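Local coordinates for phosphoribulokinase (Rhodobacter sphaeroides, PDB 1A7J), which catalyses the ATP-dependent phosphorylation of D-ribulose 5-phosphate to D-ribulose 1,5-bisphosphate in the Calvin cycle, at residues Met188-Tyr191 / Val192-Val196; Phe47-Ala50 / Asp51-Glu55. One frame throughout, in Å; residues are numbered along the deposited sequence.

Both contacts are local, each formed within one helix or at its start, and both belong to the P-loop NTPase fold of the phosphoribulokinase/uridine kinase family. Interaction 2 comes first along the chain, at the beginning of helix 49-62; interaction 1 follows much later, in the C-terminal part of helix 180-195, which leads on toward strand 204-210 of the central mixed sheet. Their centres lie about 20 Å apart and their nearest atoms about 9 Å, without touching. The side chain of Tyr191 is about 5 Å from that of catalytic-site Arg187, and the side chain of Lys53 about 8 Å from that of catalytic-site Asp169, which is consistent with both helices lying near the catalytic site.

Interaction 1. Residues Met188-Tyr191 / Val192-Val196; sequences MHAY and VHCIV
The carbonyl oxygen of Tyr191 takes two backbone donors, Ile195 N at 3.0 Å and Val196 N at 3.1 Å. They reach it from opposite faces of its carbonyl plane, and the Val196 bond is the straighter, with 162° at the hydrogen against 137° for Ile195. One step earlier, Ala190 O accepts Cys194 N at 3.0 Å, the donor standing well above the carbonyl plane, and a weak second bond from Ile195 N. Ile195 N is thus shared between Tyr191 O and, weakly, Ala190 O; together with the bond from Val196 N to Tyr191 O this gives i to i+5 pairing, a wider pi-type turn. His193 N is satisfied by His189 O at 3.1 Å, an i to i+4 bond, though a bent one.

These turns belong to the C-terminal part of helix 180-195 in a P-loop kinase fold. Cys194 O accepts a hydrogen bond from Gln198 NE2.

The side chains make apolar contacts along the same turns. With CG of Tyr191 anti to the backbone N (chi1 174°), the ring reaches alongside the next turn, where CE2 meets Val196 CG2 at 3.6 Å and CD1 meets Ile195 CB at 4.0 Å. Both aliphatic side chains cross the tyrosine at about a right angle. Ala190 CB rests 4.0 Å from Cys194 SG on the flank covered by Phe70, Ser71 and Tyr72, while Tyr191 also touches Ile158 of helix 158-168.

Interaction 2. Residues Phe47-Ala50 / Asp51-Glu55; sequences FNRA and DMKAE
Phe47 and Asp51 meet through their CB atoms, 3.7 Å apart, and the phenylalanine goes on to span the first turn of the helix as far as Glu55. CB of Asp51 also lies beside ring atoms CG and CD1 of Phe47, with CD1 at 3.8 Å. The two side chains cross at about a right angle, and the Asp51 carboxylate is turned 79° from the ring plane. Its carboxylate is directed back toward the side chain of Asn48. Phe47 CB is 3.7 Å from Met52 CB as well. CG of Phe47 is anti to its own carbonyl carbon (chi1 -56°), which carries the ring along the helix so that CE2 comes within 3.8 Å of Glu55 CG. The Glu55 carboxylate is inclined only 22° to the ring plane. Salt bridges to Arg58 and Arg59 hold OE2 of Glu55, while its CG and carboxylate carbon lie against Phe47. With only a methyl group here, as in an alanine, the Glu55 methylenes would probably lose the cover of this ring and a gap would open along the first turn.

Here the chain enters helix 49-62 of the kinase domain, with Asn48 at the N-cap position and Phe47 just before it. The opening backbone bonds show that the turn is already regular: Met52 N reaches Asn48 O at 3.1 Å, and Lys53 N reaches Arg49 O at 2.8 Å. A weak bond also joins Met52 N to Arg49 O.

On another flank, Arg49 and Lys53 run side by side in the same direction. Their like charges come as near as 4.5 Å between Arg49 NE and Lys53 NZ. Met52 is buried against Phe67 and His69, its side chain about 4 Å from a bound sulfate ion, probably from the crystallisation liquor.

Interaction 1. Residues Met188-Tyr191 / Val192-Val196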
loop_
_atom_site.group_PDB
_atom_site.type_symbol
_atom_site.label_atom_id
_atom_site.label_comp_id
_atom_site.label_asym_id
_atom_site.label_seq_id
_atom_site.Cartn_x
_atom_site.Cartn_y
_atom_site.Cartn_z
ATOM N N MET A 188 -15.419 -7.722 -1.453
ATOM C CA MET A 188 -15.926 -6.476 -2.018
ATOM C C MET A 188 -16.521 -5.564 -0.956
ATOM O O MET A 188 -16.449 -4.334 -1.053
ATOM C CB MET A 188 -16.962 -6.760 -3.093
ATOM C CG MET A 188 -16.370 -7.293 -4.375
ATOM S SD MET A 188 -14.853 -6.431 -4.892
ATOM C CE MET A 188 -15.565 -4.903 -5.587
ATOM N N HIS A 189 -16.937 -6.175 0.142
ATOM C CA HIS A 189 -17.749 -5.486 1.112
ATOM C C HIS A 189 -16.844 -4.539 1.831
ATOM O O HIS A 189 -17.011 -3.347 1.692
ATOM C CB HIS A 189 -18.425 -6.476 2.084
ATOM C CG HIS A 189 -19.525 -7.292 1.458
ATOM N ND1 HIS A 189 -20.826 -6.847 1.371
ATOM C CD2 HIS A 189 -19.492 -8.478 0.798
ATOM C CE1 HIS A 189 -21.543 -7.715 0.677
ATOM N NE2 HIS A 189 -20.757 -8.714 0.321
ATOM N N ALA A 190 -15.727 -5.051 2.322
ATOM C CA ALA A 190 -14.719 -4.214 2.975
ATOM C C ALA A 190 -13.803 -3.497 1.987
ATOM O O ALA A 190 -12.989 -2.680 2.377
ATOM C CB ALA A 190 -13.882 -5.052 3.932
ATOM N N TYR A 191 -13.845 -3.903 0.725
ATOM C CA TYR A 191 -13.023 -3.255 -0.261
ATOM C C TYR A 191 -13.660 -1.922 -0.530
ATOM O O TYR A 191 -13.045 -0.893 -0.280
ATOM C CB TYR A 191 -12.937 -4.081 -1.539
ATOM C CG TYR A 191 -12.203 -3.400 -2.670
ATOM C CD1 TYR A 191 -10.821 -3.423 -2.735
ATOM C CD2 TYR A 191 -12.889 -2.638 -3.619
ATOM C CE1 TYR A 191 -10.136 -2.709 -3.698
ATOM C CE2 TYR A 191 -12.201 -1.897 -4.588
ATOM C CZ TYR A 191 -10.822 -1.934 -4.608
ATOM O OH TYR A 191 -10.121 -1.132 -5.484
ATOM N N VAL A 192 -14.943 -1.922 -0.874
ATOM C CA VAL A 192 -15.605 -0.657 -1.127
ATOM C C VAL A 192 -15.824 0.142 0.157
ATOM O O VAL A 192 -15.899 1.365 0.111
ATOM C CB VAL A 192 -16.949 -0.821 -1.875
ATOM C CG1 VAL A 192 -16.977 -2.114 -2.663
ATOM C CG2 VAL A 192 -18.089 -0.766 -0.921
ATOM N N HIS A 193 -15.869 -0.516 1.310
ATOM C CA HIS A 193 -16.115 0.200 2.575
ATOM C C HIS A 193 -14.854 0.768 3.260
ATOM O O HIS A 193 -14.906 1.862 3.809
ATOM C CB HIS A 193 -16.895 -0.685 3.568
ATOM C CG HIS A 193 -18.376 -0.746 3.310
ATOM N ND1 HIS A 193 -19.064 -1.936 3.192
ATOM C CD2 HIS A 193 -19.312 0.231 3.229
ATOM C CE1 HIS A 193 -20.356 -1.691 3.051
ATOM N NE2 HIS A 193 -20.531 -0.382 3.068
ATOM N N CYS A 194 -13.709 0.091 3.124
ATOM C CA CYS A 194 -12.477 0.474 3.823
ATOM C C CYS A 194 -11.306 0.838 2.932
ATOM O O CYS A 194 -10.383 1.493 3.403
ATOM C CB CYS A 194 -12.005 -0.643 4.745
ATOM S SG CYS A 194 -13.298 -1.478 5.600
ATOM N N ILE A 195 -11.222 0.245 1.742
ATOM C CA ILE A 195 -10.122 0.552 0.827
ATOM C C ILE A 195 -10.377 1.723 -0.110
ATOM O O ILE A 195 -9.733 2.766 0.018
ATOM C CB ILE A 195 -9.686 -0.670 0.005
ATOM C CG1 ILE A 195 -9.288 -1.804 0.954
ATOM C CG2 ILE A 195 -8.477 -0.334 -0.845
ATOM C CD1 ILE A 195 -8.240 -1.431 1.986
ATOM N N VAL A 196 -11.401 1.619 -0.947
ATOM C CA VAL A 196 -11.710 2.689 -1.883
ATOM C C VAL A 196 -11.589 4.117 -1.322
ATOM O O VAL A 196 -10.882 4.932 -1.904
ATOM C CB VAL A 196 -13.076 2.454 -2.512
ATOM C CG1 VAL A 196 -13.684 3.733 -2.983
ATOM C CG2 VAL A 196 -12.921 1.533 -3.661
#

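Interaction 2. Residues Phe47-Ala50 / Asp51-Glu55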
loop_
_atom_site.group_PDB
_atom_site.type_symbol
_atom_site.label_atom_id
_atom_site.label_comp_id
_atom_site.label_asym_id
_atom_site.label_seq_id
_atom_site.Cartn_x
_atom_site.Cartn_y
_atom_site.Cartn_z
ATOM N N PHE A 47 -5.014 -10.863 13.449
ATOM C CA PHE A 47 -4.958 -12.310 13.639
ATOM C C PHE A 47 -3.870 -12.958 12.825
ATOM O O PHE A 47 -3.606 -12.561 11.688
ATOM C CB PHE A 47 -6.297 -12.954 13.283
ATOM C CG PHE A 47 -7.464 -12.392 14.028
ATOM C CD1 PHE A 47 -7.520 -12.487 15.415
ATOM C CD2 PHE A 47 -8.511 -11.769 13.349
ATOM C CE1 PHE A 47 -8.601 -11.977 16.115
ATOM C CE2 PHE A 47 -9.597 -11.255 14.040
ATOM C CZ PHE A 47 -9.642 -11.358 15.425
ATOM N N ASN A 48 -3.193 -13.912 13.456
ATOM C CA ASN A 48 -2.371 -14.901 12.761
ATOM C C ASN A 48 -3.293 -15.800 11.951
ATOM O O ASN A 48 -4.514 -15.792 12.159
ATOM C CB ASN A 48 -1.585 -15.746 13.772
ATOM C CG ASN A 48 -2.472 -16.355 14.851
ATOM O OD1 ASN A 48 -3.143 -15.643 15.598
ATOM N ND2 ASN A 48 -2.475 -17.675 14.936
ATOM N N ARG A 49 -2.703 -16.630 11.095
ATOM C CA ARG A 49 -3.474 -17.428 10.145
ATOM C C ARG A 49 -4.610 -18.234 10.806
ATOM O O ARG A 49 -5.784 -18.043 10.470
ATOM C CB ARG A 49 -2.537 -18.348 9.341
ATOM C CG ARG A 49 -3.007 -18.687 7.912
ATOM C CD ARG A 49 -2.036 -19.637 7.181
ATOM N NE ARG A 49 -1.118 -18.924 6.285
ATOM C CZ ARG A 49 0.062 -19.390 5.874
ATOM N NH1 ARG A 49 0.508 -20.580 6.268
ATOM N NH2 ARG A 49 0.815 -18.651 5.072
ATOM N N ALA A 50 -4.301 -19.005 11.845
ATOM C CA ALA A 50 -5.306 -19.884 12.437
ATOM C C ALA A 50 -6.454 -19.082 12.994
ATOM O O ALA A 50 -7.604 -19.338 12.661
ATOM C CB ALA A 50 -4.699 -20.721 13.529
ATOM N N ASP A 51 -6.116 -18.031 13.737
ATOM C CA ASP A 51 -7.106 -17.182 14.388
ATOM C C ASP A 51 -8.079 -16.572 13.399
ATOM O O ASP A 51 -9.289 -16.479 13.660
ATOM C CB ASP A 51 -6.408 -16.080 15.177
ATOM C CG ASP A 51 -5.856 -16.568 16.497
ATOM O OD1 ASP A 51 -6.002 -17.777 16.792
ATOM O OD2 ASP A 51 -5.290 -15.750 17.251
ATOM N N MET A 52 -7.559 -16.211 12.235
ATOM C CA MET A 52 -8.367 -15.535 11.238
ATOM C C MET A 52 -9.208 -16.557 10.508
ATOM O O MET A 52 -10.413 -16.376 10.353
ATOM C CB MET A 52 -7.469 -14.787 10.260
ATOM C CG MET A 52 -8.186 -14.212 9.059
ATOM S SD MET A 52 -8.542 -12.453 9.181
ATOM C CE MET A 52 -9.782 -12.312 7.851
ATOM N N LYS A 53 -8.579 -17.673 10.149
ATOM C CA LYS A 53 -9.245 -18.740 9.408
ATOM C C LYS A 53 -10.403 -19.203 10.272
ATOM O O LYS A 53 -11.506 -19.478 9.786
ATOM C CB LYS A 53 -8.271 -19.902 9.148
ATOM C CG LYS A 53 -7.111 -19.582 8.176
ATOM C CD LYS A 53 -7.567 -19.407 6.701
ATOM C CE LYS A 53 -6.501 -18.728 5.811
ATOM N NZ LYS A 53 -5.452 -19.671 5.288
ATOM N N ALA A 54 -10.193 -19.065 11.576
ATOM C CA ALA A 54 -11.186 -19.420 12.570
ATOM C C ALA A 54 -12.197 -18.299 12.706
ATOM O O ALA A 54 -13.408 -18.557 12.732
ATOM C CB ALA A 54 -10.504 -19.681 13.897
ATOM N N GLU A 55 -11.704 -17.059 12.688
ATOM C CA GLU A 55 -12.573 -15.903 12.807
ATOM C C GLU A 55 -13.578 -15.859 11.669
ATOM O O GLU A 55 -14.706 -15.424 11.862
ATOM C CB GLU A 55 -11.754 -14.626 12.813
ATOM C CG GLU A 55 -12.591 -13.380 12.994
ATOM C CD GLU A 55 -13.176 -13.262 14.378
ATOM O OE1 GLU A 55 -12.763 -14.027 15.266
ATOM O OE2 GLU A 55 -14.009 -12.371 14.601
#